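Local coordinates for Sfrice_029225 (Spodoptera frugiperda, PDB 6I50), which probably acts as a cytokine of the tumour necrosis factor family, its trimer binding a receptor of the matching receptor family, at residues I4-H9 with H51-L56; T59-V64 with G132-V137; L71-I76 with K152-L157; V88-N93 with A136-A141. All coordinates share one frame; numbering follows the deposited sequence.

How the contacts relate
Contacts 2 and 4 lie in one sheet of a TNF jelly-roll sandwich, contact 3 in the other, and contact 1 joins the two. Contacts 1 and 2 join where strands 55-56 and 62-63 run side by side, Thr55 O lying 2.7 Å from His63 N. Contacts 2 and 4 are about 9 Å apart between centres and share Ala136 and Val137, since strand 134-139 pairs with 62-63 along one side and 84-92 along the other. The centre of contact 3 is about 13 Å from the centres of both; Val137 CG2 spans the interior to Val74 CG1 at 3.9 Å. Contact 1 reaches contact 3 through His7 ND1 and Tyr73 OH, 2.7 Å apart, close to the trimer interface.

Contact 1 (I4-H9 with H51-L56); sequences IAAHFH and HPRPTL
Residues 4-8 and 52-56 run in nearly the same direction, 22° apart, and diverge from a CA-CA distance of 4.5 Å at Ile4 and Arg53 to 7.9 Å at Phe8 and Leu56, with no hydrogen bond between them. At the close end the backbone meets through a CA-H...O contact, Ile4 CA to Pro52 O at 3.5 Å. The CG2 methyl of Ile4 reaches Pro54 CD at 4.1 Å, the two side chains crossing at about a right angle. Arg53 passes its CB over Ala5 O at 3.3 Å, and its CD lies beside the methyl of Ala6. From CG to NE the Arg53 chain is extended, and its guanidinium turns back on its own segment, where NH1 donates to Pro54 O at 3.0 Å on a lone pair in the carbonyl plane. That same oxygen sits at the edge of the Phe8 ring, in its plane, 3.8 Å from Phe8 CZ, and also meets Ala6 CB. At the wide end the Phe8 ring makes the contact: with CG beside the backbone N (chi1 -49°), it reaches over to Leu56, whose CB approaches Phe8 CE1 at 3.6 Å while its CD1 lies over one face. The two side chains lie alongside each other, pointing opposite ways. Trp40 and Pro42 pack on both Phe8 and Leu56, and Thr46 of helix 44-47 touches Ala6 and Arg53. Strand 5-10 is hydrogen-bonded along one side to strand 144-161, including Leu157 and Ile155, and along the other to Tyr41 of strand 40-42 and to Ala43; loop 51-54 leads into strand 55-56, which pairs with strand 62-63 in the opposing sheet.

Contact 2 (T59-V64 with G132-V137); sequences TGHVHV and GDRLAV
Val62 and Leu135 form a hydrogen-bonded pair, and His63 and Arg134 a non-hydrogen-bonded pair, in an antiparallel sheet of the TNF jelly roll. Val62 N donates to Leu135 O at 2.8 Å and Leu135 N returns a bond to Val62 O; Val64 N to Asp133 O and Gly132 N to Val64 O continue the pairing. On the face of His63 and Arg134, the guanidinium lies flat on the imidazole, centres 3.6 Å apart and planes at 18°, a stack offset toward the rims. His61 CD2 meets Ala136 CB at 3.4 Å, while its CB touches Arg134 CG. On the other face Val62 and Leu135 meet through their CB atoms and turn toward the sandwich interior, where Ile155 and Leu157 pack on Val62. A second shell holds these groups. Thr59 OG1 and His61 ND1 share a hydrogen bond of 2.7 Å, while Arg91, by a salt bridge, and Asn93, by a hydrogen bond, hold the Asp133 carboxylate. A water accepts a hydrogen bond from Val137 N and donates one to Gly60 O. Arg134, bent at chi2 (65°), is held by the His63 stack and by NH1, which donates to Gly132 O at 2.9 Å from above the carbonyl plane.

Contact 3 (L71-I76 with K152-L157); sequences LVYVQI and KSFIGL
Tyr73 and Gly156 make the tight centre of this antiparallel strand pair, whose axes run 4.8 Å apart at 176°. Tyr73 N donates to Gly156 O at 2.9 Å, Gly156 N donates back to Tyr73 O, and Gln75 and Phe154 repeat the exchange. With its CG between the backbone N and the carbonyl carbon (chi1 57°), Tyr73 folds its ring over the neighbouring strand. Gly156, without a side chain, presents its CA to the ring face, offset toward the rim, in a CH-pi contact 3.8 Å from the centroid. Phe154 takes a similar first torsion (45°) and receives Gln75 CB over one face, also at 3.8 Å from its centroid. Its CD1 comes to the Tyr73 ring edge, 3.8 Å from CE1. On the other face Val74 CG2 meets Ile155 CG1 at 3.8 Å and Val72 CG2 meets Leu157 CB at 4.0 Å, each pair side by side and turned to the sandwich interior. The fit loosens toward Lys152, which is partly exposed and whose chain leads away to Gln149. There the extended Gln75 bridges instead, NE2 donating to Lys152 O at 2.8 Å from above the carbonyl plane. Gln75 NE2 also binds Gln104 O, and OE1 binds Ser123, both of the second subunit; Tyr73 OH is hydrogen-bonded to ND1 of His7 in its own chain and to the backbone N of Ala126 of the second subunit. Leu71 packs on Leu71 of both other subunits, the arrangement of a TNF-family trimer, in which inner-sheet aromatic residues line the subunit interface.

Contact 4 (V88-N93 with A136-A141); sequences VLHRTN and AVRNTA
His90 and Arg138 stand on the same face of the sheet; with CG beside the backbone N in both (chi1 -76° and -73°), the two side chains turn to meet, crossing at about a right angle. The Arg138 chain then runs extended from CG to NE, laying CD at the imidazole edge, in its plane, 3.5 Å from His90 ND1. Its chi4 of 81° turns the guanidinium so that NH1 donates to His90 ND1 at 3.0 Å. Behind them the antiparallel backbones pair through Val88 and Arg138, with Val88 N to Arg138 O at 2.8 Å and Arg138 N returning to Val88 O. His90 N reaches Ala136 O at 2.7 Å, and Ala136 N completes that pair with His90 O. On this same face Val88 CG1 touches Thr140 CG2 at 3.8 Å. On the opposite face the Leu89 CD1 methyl meets Val137 CG2 at 4.1 Å, and Ile155 of the other sheet packs on both. Arg138 NE is hydrogen-bonded to Asp34 O, so the guanidinium has partners on two of its nitrogens, while Arg99 brings a second positive charge near NE. With NH1 as donor, ND1 acts as the acceptor, close to the ring plane; the arginine so close to it would probably disfavour protonation of His90.

Contact 1 (I4-H9 with H51-L56)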
loop_
_atom_site.group_PDB
_atom_site.type_symbol
_atom_site.label_atom_id
_atom_site.label_comp_id
_atom_site.label_asym_id
_atom_site.label_seq_id
_atom_site.Cartn_x
_atom_site.Cartn_y
_atom_site.Cartn_z
ATOM N N ILE A 4 -15.710 3.129 -11.794
ATOM C CA ILE A 4 -16.442 3.230 -10.528
ATOM C C ILE A 4 -15.386 3.347 -9.432
ATOM O O ILE A 4 -14.926 2.355 -8.868
ATOM C CB ILE A 4 -17.387 2.049 -10.326
ATOM C CG1 ILE A 4 -18.372 1.983 -11.501
ATOM C CG2 ILE A 4 -18.136 2.165 -8.999
ATOM C CD1 ILE A 4 -19.408 0.905 -11.373
ATOM N N ALA A 5 -14.993 4.585 -9.129
ATOM C CA ALA A 5 -13.825 4.830 -8.297
ATOM C C ALA A 5 -13.908 6.239 -7.732
ATOM O O ALA A 5 -14.532 7.119 -8.324
ATOM C CB ALA A 5 -12.529 4.659 -9.097
ATOM N N ALA A 6 -13.256 6.442 -6.593
ATOM C CA ALA A 6 -13.238 7.746 -5.946
ATOM C C ALA A 6 -12.045 7.818 -5.003
ATOM O O ALA A 6 -11.608 6.806 -4.448
ATOM C CB ALA A 6 -14.543 8.015 -5.183
ATOM N N HIS A 7 -11.523 9.032 -4.833
ATOM C CA HIS A 7 -10.442 9.303 -3.899
ATOM C C HIS A 7 -10.835 10.509 -3.062
ATOM O O HIS A 7 -11.222 11.541 -3.614
ATOM C CB HIS A 7 -9.123 9.580 -4.628
ATOM C CG HIS A 7 -7.974 9.856 -3.710
ATOM N ND1 HIS A 7 -7.186 8.855 -3.181
ATOM C CD2 HIS A 7 -7.483 11.020 -3.220
ATOM C CE1 HIS A 7 -6.250 9.392 -2.418
ATOM N NE2 HIS A 7 -6.406 10.703 -2.427
ATOM N N PHE A 8 -10.773 10.367 -1.742
ATOM C CA PHE A 8 -11.096 11.444 -0.814
ATOM C C PHE A 8 -9.878 11.696 0.059
ATOM O O PHE A 8 -9.285 10.747 0.584
ATOM C CB PHE A 8 -12.306 11.082 0.052
ATOM C CG PHE A 8 -13.471 10.573 -0.737
ATOM C CD1 PHE A 8 -14.358 11.460 -1.324
ATOM C CD2 PHE A 8 -13.663 9.209 -0.920
ATOM C CE1 PHE A 8 -15.434 11.000 -2.065
ATOM C CE2 PHE A 8 -14.740 8.740 -1.655
ATOM C CZ PHE A 8 -15.621 9.643 -2.236
ATOM N N HIS A 9 -9.501 12.960 0.227
ATOM C CA HIS A 9 -8.290 13.249 0.980
ATOM C C HIS A 9 -8.560 14.299 2.050
ATOM O O HIS A 9 -9.596 14.972 2.053
ATOM C CB HIS A 9 -7.125 13.682 0.059
ATOM C CG HIS A 9 -7.436 14.843 -0.838
ATOM N ND1 HIS A 9 -6.912 14.951 -2.109
ATOM C CD2 HIS A 9 -8.178 15.958 -0.640
ATOM C CE1 HIS A 9 -7.334 16.073 -2.663
ATOM N NE2 HIS A 9 -8.101 16.705 -1.793
ATOM N N HIS A 51 -18.394 9.503 -14.090
ATOM C CA HIS A 51 -18.807 8.126 -13.865
ATOM C C HIS A 51 -19.633 7.993 -12.592
ATOM O O HIS A 51 -19.437 8.743 -11.633
ATOM C CB HIS A 51 -17.583 7.208 -13.744
ATOM C CG HIS A 51 -16.614 7.338 -14.879
ATOM N ND1 HIS A 51 -16.830 6.760 -16.112
ATOM C CD2 HIS A 51 -15.426 7.982 -14.967
ATOM C CE1 HIS A 51 -15.814 7.042 -16.909
ATOM N NE2 HIS A 51 -14.950 7.782 -16.238
ATOM N N PRO A 52 -20.558 7.033 -12.553
ATOM C CA PRO A 52 -21.114 6.612 -11.262
ATOM C C PRO A 52 -19.978 6.133 -10.373
ATOM O O PRO A 52 -19.022 5.516 -10.849
ATOM C CB PRO A 52 -22.068 5.468 -11.632
ATOM C CG PRO A 52 -22.291 5.589 -13.106
ATOM C CD PRO A 52 -21.061 6.228 -13.676
ATOM N N ARG A 53 -20.070 6.432 -9.081
ATOM C CA ARG A 53 -18.917 6.233 -8.212
ATOM C C ARG A 53 -19.374 6.285 -6.764
ATOM O O ARG A 53 -20.456 6.802 -6.469
ATOM C CB ARG A 53 -17.850 7.310 -8.461
ATOM C CG ARG A 53 -18.366 8.728 -8.235
ATOM C CD ARG A 53 -17.222 9.653 -7.891
ATOM N NE ARG A 53 -17.589 11.073 -7.901
ATOM C CZ ARG A 53 -17.889 11.781 -6.815
ATOM N NH1 ARG A 53 -17.883 11.208 -5.616
ATOM N NH2 ARG A 53 -18.185 13.070 -6.928
ATOM N N PRO A 54 -18.559 5.783 -5.834
ATOM C CA PRO A 54 -18.828 6.028 -4.413
ATOM C C PRO A 54 -18.820 7.520 -4.115
ATOM O O PRO A 54 -18.128 8.303 -4.768
ATOM C CB PRO A 54 -17.673 5.313 -3.698
ATOM C CG PRO A 54 -17.159 4.325 -4.698
ATOM C CD PRO A 54 -17.354 4.965 -6.040
ATOM N N THR A 55 -19.583 7.909 -3.098
ATOM C CA THR A 55 -19.717 9.311 -2.736
ATOM C C THR A 55 -19.403 9.486 -1.256
ATOM O O THR A 55 -19.276 8.516 -0.506
ATOM C CB THR A 55 -21.121 9.853 -3.067
ATOM O OG1 THR A 55 -22.118 9.057 -2.410
ATOM C CG2 THR A 55 -21.361 9.822 -4.579
ATOM N N LEU A 56 -19.270 10.744 -0.842
ATOM C CA LEU A 56 -18.877 11.096 0.517
ATOM C C LEU A 56 -20.049 11.746 1.239
ATOM O O LEU A 56 -20.609 12.741 0.759
ATOM C CB LEU A 56 -17.670 12.040 0.511
ATOM C CG LEU A 56 -17.104 12.456 1.872
ATOM C CD1 LEU A 56 -16.481 11.254 2.563
ATOM C CD2 LEU A 56 -16.093 13.593 1.707
#

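Contact 2 (T59-V64 with G132-V137)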
loop_
_atom_site.group_PDB
_atom_site.type_symbol
_atom_site.label_atom_id
_atom_site.label_comp_id
_atom_site.label_asym_id
_atom_site.label_seq_id
_atom_site.Cartn_x
_atom_site.Cartn_y
_atom_site.Cartn_z
ATOM N N THR A 59 -21.161 13.030 7.190
ATOM C CA THR A 59 -20.586 12.463 8.404
ATOM C C THR A 59 -19.179 11.925 8.189
ATOM O O THR A 59 -18.565 11.442 9.145
ATOM C CB THR A 59 -21.472 11.334 8.949
ATOM O OG1 THR A 59 -21.666 10.349 7.933
ATOM C CG2 THR A 59 -22.821 11.876 9.388
ATOM N N GLY A 60 -18.666 11.985 6.962
ATOM C CA GLY A 60 -17.366 11.443 6.643
ATOM C C GLY A 60 -17.367 10.005 6.174
ATOM O O GLY A 60 -16.289 9.440 5.973
ATOM N N HIS A 61 -18.533 9.390 5.996
ATOM C CA HIS A 61 -18.587 8.018 5.515
ATOM C C HIS A 61 -18.494 7.995 3.996
ATOM O O HIS A 61 -19.020 8.879 3.312
ATOM C CB HIS A 61 -19.884 7.332 5.956
ATOM C CG HIS A 61 -19.962 7.055 7.424
ATOM N ND1 HIS A 61 -20.266 8.028 8.350
ATOM C CD2 HIS A 61 -19.805 5.904 8.125
ATOM C CE1 HIS A 61 -20.277 7.496 9.560
ATOM N NE2 HIS A 61 -20.000 6.208 9.450
ATOM N N VAL A 62 -17.814 6.984 3.469
ATOM C CA VAL A 62 -17.840 6.704 2.038
ATOM C C VAL A 62 -19.052 5.828 1.753
ATOM O O VAL A 62 -19.230 4.775 2.374
ATOM C CB VAL A 62 -16.541 6.025 1.578
ATOM C CG1 VAL A 62 -16.670 5.591 0.132
ATOM C CG2 VAL A 62 -15.362 6.977 1.739
ATOM N N HIS A 63 -19.886 6.270 0.819
ATOM C CA HIS A 63 -21.162 5.642 0.494
ATOM C C HIS A 63 -20.978 4.861 -0.809
ATOM O O HIS A 63 -20.800 5.458 -1.873
ATOM C CB HIS A 63 -22.222 6.740 0.375
ATOM C CG HIS A 63 -23.622 6.254 0.151
ATOM N ND1 HIS A 63 -23.932 4.958 -0.198
ATOM C CD2 HIS A 63 -24.801 6.919 0.204
ATOM C CE1 HIS A 63 -25.241 4.842 -0.337
ATOM N NE2 HIS A 63 -25.792 6.019 -0.102
ATOM N N VAL A 64 -21.016 3.527 -0.722
ATOM C CA VAL A 64 -20.830 2.645 -1.875
ATOM C C VAL A 64 -22.176 2.472 -2.571
ATOM O O VAL A 64 -23.194 2.231 -1.912
ATOM C CB VAL A 64 -20.257 1.280 -1.436
ATOM C CG1 VAL A 64 -20.121 0.315 -2.630
ATOM C CG2 VAL A 64 -18.912 1.456 -0.713
ATOM N N GLY A 132 -24.927 0.251 -0.942
ATOM C CA GLY A 132 -25.500 0.632 0.331
ATOM C C GLY A 132 -24.547 0.572 1.508
ATOM O O GLY A 132 -24.894 1.059 2.591
ATOM N N ASP A 133 -23.365 -0.015 1.340
ATOM C CA ASP A 133 -22.375 -0.002 2.409
ATOM C C ASP A 133 -21.912 1.420 2.688
ATOM O O ASP A 133 -21.796 2.242 1.775
ATOM C CB ASP A 133 -21.155 -0.843 2.040
ATOM C CG ASP A 133 -21.385 -2.333 2.191
ATOM O OD1 ASP A 133 -22.481 -2.751 2.621
ATOM O OD2 ASP A 133 -20.442 -3.095 1.876
ATOM N N ARG A 134 -21.634 1.700 3.958
ATOM C CA ARG A 134 -20.896 2.885 4.365
ATOM C C ARG A 134 -19.564 2.447 4.959
ATOM O O ARG A 134 -19.493 1.439 5.677
ATOM C CB ARG A 134 -21.678 3.719 5.385
ATOM C CG ARG A 134 -22.582 4.774 4.761
ATOM C CD ARG A 134 -23.712 4.162 3.948
ATOM N NE ARG A 134 -24.769 5.132 3.691
ATOM C CZ ARG A 134 -25.938 4.842 3.130
ATOM N NH1 ARG A 134 -26.206 3.600 2.751
ATOM N NH2 ARG A 134 -26.846 5.798 2.944
ATOM N N LEU A 135 -18.509 3.195 4.637
ATOM C CA LEU A 135 -17.174 2.943 5.164
ATOM C C LEU A 135 -16.720 4.156 5.954
ATOM O O LEU A 135 -16.813 5.283 5.463
ATOM C CB LEU A 135 -16.171 2.658 4.048
ATOM C CG LEU A 135 -16.492 1.472 3.139
ATOM C CD1 LEU A 135 -15.457 1.385 2.021
ATOM C CD2 LEU A 135 -16.537 0.176 3.929
ATOM N N ALA A 136 -16.218 3.921 7.162
ATOM C CA ALA A 136 -15.634 4.971 7.984
ATOM C C ALA A 136 -14.309 4.486 8.546
ATOM O O ALA A 136 -14.122 3.290 8.781
ATOM C CB ALA A 136 -16.557 5.371 9.141
ATOM N N VAL A 137 -13.393 5.422 8.762
ATOM C CA VAL A 137 -12.121 5.140 9.419
ATOM C C VAL A 137 -12.199 5.691 10.834
ATOM O O VAL A 137 -12.482 6.880 11.027
ATOM C CB VAL A 137 -10.936 5.757 8.661
ATOM C CG1 VAL A 137 -9.624 5.266 9.257
ATOM C CG2 VAL A 137 -11.000 5.419 7.182
HETATM O O HOH W 1 -14.084 8.246 7.868
#

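Contact 3 (L71-I76 with K152-L157)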
loop_
_atom_site.group_PDB
_atom_site.type_symbol
_atom_site.label_atom_id
_atom_site.label_comp_id
_atom_site.label_asym_id
_atom_site.label_seq_id
_atom_site.Cartn_x
_atom_site.Cartn_y
_atom_site.Cartn_z
ATOM N N LEU A 71 -10.574 -2.474 -4.810
ATOM C CA LEU A 71 -9.334 -2.151 -4.126
ATOM C C LEU A 71 -9.608 -0.939 -3.246
ATOM O O LEU A 71 -10.003 0.115 -3.749
ATOM C CB LEU A 71 -8.216 -1.860 -5.124
ATOM C CG LEU A 71 -6.885 -1.370 -4.532
ATOM C CD1 LEU A 71 -6.187 -2.496 -3.771
ATOM C CD2 LEU A 71 -5.983 -0.828 -5.635
ATOM N N VAL A 72 -9.446 -1.097 -1.938
ATOM C CA VAL A 72 -9.698 -0.033 -0.970
ATOM C C VAL A 72 -8.372 0.284 -0.297
ATOM O O VAL A 72 -7.650 -0.633 0.103
ATOM C CB VAL A 72 -10.751 -0.451 0.075
ATOM C CG1 VAL A 72 -10.999 0.676 1.068
ATOM C CG2 VAL A 72 -12.056 -0.860 -0.612
ATOM N N TYR A 73 -8.043 1.567 -0.174
ATOM C CA TYR A 73 -6.800 1.944 0.487
ATOM C C TYR A 73 -7.058 3.127 1.411
ATOM O O TYR A 73 -7.923 3.969 1.147
ATOM C CB TYR A 73 -5.688 2.267 -0.531
ATOM C CG TYR A 73 -6.045 3.364 -1.507
ATOM C CD1 TYR A 73 -5.862 4.705 -1.169
ATOM C CD2 TYR A 73 -6.567 3.063 -2.764
ATOM C CE1 TYR A 73 -6.207 5.717 -2.050
ATOM C CE2 TYR A 73 -6.905 4.073 -3.659
ATOM C CZ TYR A 73 -6.720 5.395 -3.294
ATOM O OH TYR A 73 -7.059 6.394 -4.173
ATOM N N VAL A 74 -6.317 3.163 2.515
ATOM C CA VAL A 74 -6.470 4.187 3.541
ATOM C C VAL A 74 -5.092 4.572 4.052
ATOM O O VAL A 74 -4.245 3.704 4.295
ATOM C CB VAL A 74 -7.344 3.692 4.714
ATOM C CG1 VAL A 74 -7.358 4.710 5.847
ATOM C CG2 VAL A 74 -8.764 3.369 4.254
ATOM N N GLN A 75 -4.872 5.872 4.242
ATOM C CA GLN A 75 -3.699 6.355 4.963
ATOM C C GLN A 75 -4.122 7.422 5.962
ATOM O O GLN A 75 -4.801 8.388 5.596
ATOM C CB GLN A 75 -2.644 6.932 4.021
ATOM C CG GLN A 75 -1.427 7.481 4.763
ATOM C CD GLN A 75 -0.245 7.684 3.844
ATOM O OE1 GLN A 75 0.278 6.725 3.273
ATOM N NE2 GLN A 75 0.195 8.936 3.702
ATOM N N ILE A 76 -3.733 7.240 7.218
ATOM C CA ILE A 76 -3.887 8.261 8.247
ATOM C C ILE A 76 -2.491 8.690 8.666
ATOM O O ILE A 76 -1.666 7.852 9.059
ATOM C CB ILE A 76 -4.696 7.755 9.452
ATOM C CG1 ILE A 76 -6.090 7.279 9.008
ATOM C CG2 ILE A 76 -4.815 8.847 10.509
ATOM C CD1 ILE A 76 -6.949 8.361 8.373
ATOM N N LYS A 152 -1.227 13.716 2.817
ATOM C CA LYS A 152 -0.881 12.966 4.022
ATOM C C LYS A 152 -1.933 11.939 4.433
ATOM O O LYS A 152 -1.576 10.838 4.864
ATOM C CB LYS A 152 -0.631 13.938 5.185
ATOM C CG LYS A 152 0.632 14.777 5.010
ATOM C CD LYS A 152 1.041 15.459 6.309
ATOM C CE LYS A 152 2.401 16.135 6.172
ATOM N NZ LYS A 152 2.349 17.336 5.282
ATOM N N SER A 153 -3.221 12.260 4.321
ATOM C CA SER A 153 -4.285 11.384 4.803
ATOM C C SER A 153 -5.378 11.282 3.750
ATOM O O SER A 153 -5.759 12.294 3.155
ATOM C CB SER A 153 -4.881 11.894 6.127
ATOM O OG SER A 153 -3.901 11.914 7.157
ATOM N N PHE A 154 -5.879 10.066 3.516
ATOM C CA PHE A 154 -6.838 9.874 2.431
ATOM C C PHE A 154 -7.479 8.495 2.530
ATOM O O PHE A 154 -7.001 7.609 3.244
ATOM C CB PHE A 154 -6.168 10.046 1.063
ATOM C CG PHE A 154 -4.841 9.333 0.937
ATOM C CD1 PHE A 154 -4.789 7.980 0.637
ATOM C CD2 PHE A 154 -3.650 10.024 1.103
ATOM C CE1 PHE A 154 -3.574 7.326 0.521
ATOM C CE2 PHE A 154 -2.432 9.375 0.985
ATOM C CZ PHE A 154 -2.395 8.024 0.684
ATOM N N ILE A 155 -8.565 8.324 1.776
ATOM C CA ILE A 155 -9.232 7.035 1.602
ATOM C C ILE A 155 -9.758 6.980 0.174
ATOM O O ILE A 155 -10.344 7.949 -0.319
ATOM C CB ILE A 155 -10.371 6.811 2.622
ATOM C CG1 ILE A 155 -11.157 5.537 2.288
ATOM C CG2 ILE A 155 -11.317 8.011 2.687
ATOM C CD1 ILE A 155 -12.133 5.115 3.375
ATOM N N GLY A 156 -9.488 5.877 -0.515
ATOM C CA GLY A 156 -9.894 5.745 -1.897
ATOM C C GLY A 156 -10.292 4.316 -2.193
ATOM O O GLY A 156 -9.965 3.385 -1.448
ATOM N N LEU A 157 -11.035 4.156 -3.284
ATOM C CA LEU A 157 -11.468 2.830 -3.683
ATOM C C LEU A 157 -11.717 2.808 -5.179
ATOM O O LEU A 157 -12.157 3.798 -5.772
ATOM C CB LEU A 157 -12.735 2.354 -2.951
ATOM C CG LEU A 157 -13.759 3.191 -2.177
ATOM C CD1 LEU A 157 -14.051 4.552 -2.779
ATOM C CD2 LEU A 157 -15.045 2.382 -2.060
#

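Contact 4 (V88-N93 with A136-A141)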
loop_
_atom_site.group_PDB
_atom_site.type_symbol
_atom_site.label_atom_id
_atom_site.label_comp_id
_atom_site.label_asym_id
_atom_site.label_seq_id
_atom_site.Cartn_x
_atom_site.Cartn_y
_atom_site.Cartn_z
ATOM N N VAL A 88 -8.985 1.551 12.223
ATOM C CA VAL A 88 -9.796 0.459 11.698
ATOM C C VAL A 88 -10.748 1.019 10.651
ATOM O O VAL A 88 -11.231 2.150 10.772
ATOM C CB VAL A 88 -10.587 -0.274 12.804
ATOM C CG1 VAL A 88 -9.656 -1.182 13.601
ATOM C CG2 VAL A 88 -11.280 0.720 13.711
ATOM N N LEU A 89 -11.006 0.225 9.615
ATOM C CA LEU A 89 -11.977 0.562 8.586
ATOM C C LEU A 89 -13.278 -0.157 8.923
ATOM O O LEU A 89 -13.314 -1.387 8.932
ATOM C CB LEU A 89 -11.457 0.138 7.210
ATOM C CG LEU A 89 -12.417 0.403 6.052
ATOM C CD1 LEU A 89 -12.617 1.900 5.861
ATOM C CD2 LEU A 89 -11.926 -0.236 4.761
ATOM N N HIS A 90 -14.333 0.605 9.214
ATOM C CA HIS A 90 -15.613 0.048 9.637
ATOM C C HIS A 90 -16.614 0.060 8.490
ATOM O O HIS A 90 -16.816 1.093 7.847
ATOM C CB HIS A 90 -16.186 0.837 10.813
ATOM C CG HIS A 90 -15.518 0.535 12.116
ATOM N ND1 HIS A 90 -15.406 1.464 13.128
ATOM C CD2 HIS A 90 -14.931 -0.596 12.574
ATOM C CE1 HIS A 90 -14.779 0.917 14.155
ATOM N NE2 HIS A 90 -14.480 -0.332 13.844
ATOM N N ARG A 91 -17.262 -1.077 8.265
ATOM C CA ARG A 91 -18.308 -1.206 7.262
ATOM C C ARG A 91 -19.661 -1.344 7.949
ATOM O O ARG A 91 -19.830 -2.176 8.852
ATOM C CB ARG A 91 -18.056 -2.415 6.354
ATOM C CG ARG A 91 -18.948 -2.434 5.117
ATOM C CD ARG A 91 -19.951 -3.566 5.165
ATOM N NE ARG A 91 -19.305 -4.862 5.326
ATOM C CZ ARG A 91 -18.761 -5.560 4.333
ATOM N NH1 ARG A 91 -18.194 -6.736 4.581
ATOM N NH2 ARG A 91 -18.776 -5.087 3.093
ATOM N N THR A 92 -20.615 -0.516 7.536
ATOM C CA THR A 92 -21.979 -0.589 8.023
ATOM C C THR A 92 -22.914 -0.682 6.826
ATOM O O THR A 92 -22.556 -0.333 5.701
ATOM C CB THR A 92 -22.350 0.627 8.889
ATOM O OG1 THR A 92 -22.059 1.834 8.171
ATOM C CG2 THR A 92 -21.572 0.618 10.206
ATOM N N ASN A 93 -24.124 -1.161 7.085
ATOM C CA ASN A 93 -25.117 -1.346 6.039
ATOM C C ASN A 93 -26.445 -1.581 6.731
ATOM O O ASN A 93 -26.484 -2.090 7.852
ATOM C CB ASN A 93 -24.750 -2.530 5.123
ATOM C CG ASN A 93 -25.670 -2.659 3.920
ATOM O OD1 ASN A 93 -26.848 -2.956 4.064
ATOM N ND2 ASN A 93 -25.122 -2.463 2.719
ATOM N N ALA A 136 -16.218 3.921 7.162
ATOM C CA ALA A 136 -15.634 4.971 7.984
ATOM C C ALA A 136 -14.309 4.486 8.546
ATOM O O ALA A 136 -14.122 3.290 8.781
ATOM C CB ALA A 136 -16.557 5.371 9.141
ATOM N N VAL A 137 -13.393 5.422 8.762
ATOM C CA VAL A 137 -12.121 5.140 9.419
ATOM C C VAL A 137 -12.199 5.691 10.834
ATOM O O VAL A 137 -12.482 6.880 11.027
ATOM C CB VAL A 137 -10.936 5.757 8.661
ATOM C CG1 VAL A 137 -9.624 5.266 9.257
ATOM C CG2 VAL A 137 -11.000 5.419 7.182
ATOM N N ARG A 138 -11.942 4.840 11.824
ATOM C CA ARG A 138 -11.867 5.264 13.215
ATOM C C ARG A 138 -10.506 4.894 13.781
ATOM O O ARG A 138 -9.901 3.902 13.375
ATOM C CB ARG A 138 -12.961 4.613 14.076
ATOM C CG ARG A 138 -14.356 5.157 13.830
ATOM C CD ARG A 138 -15.373 4.564 14.800
ATOM N NE ARG A 138 -16.686 5.167 14.591
ATOM C CZ ARG A 138 -17.532 4.799 13.630
ATOM N NH1 ARG A 138 -17.215 3.808 12.812
ATOM N NH2 ARG A 138 -18.702 5.412 13.493
ATOM N N ASN A 139 -10.022 5.695 14.722
ATOM C CA ASN A 139 -8.869 5.263 15.494
ATOM C C ASN A 139 -9.315 4.199 16.492
ATOM O O ASN A 139 -10.475 4.162 16.914
ATOM C CB ASN A 139 -8.222 6.456 16.201
ATOM C CG ASN A 139 -7.752 7.517 15.225
ATOM O OD1 ASN A 139 -7.327 7.207 14.105
ATOM N ND2 ASN A 139 -7.842 8.780 15.633
ATOM N N THR A 140 -8.397 3.294 16.837
ATOM C CA THR A 140 -8.757 2.223 17.758
ATOM C C THR A 140 -8.816 2.687 19.204
ATOM O O THR A 140 -9.531 2.080 20.006
ATOM C CB THR A 140 -7.768 1.063 17.650
ATOM O OG1 THR A 140 -6.516 1.462 18.223
ATOM C CG2 THR A 140 -7.565 0.678 16.200
ATOM N N ALA A 141 -8.081 3.737 19.558
ATOM C CA ALA A 141 -8.064 4.257 20.914
ATOM C C ALA A 141 -8.376 5.745 20.889
ATOM O O ALA A 141 -8.217 6.424 19.869
ATOM C CB ALA A 141 -6.717 4.014 21.602
#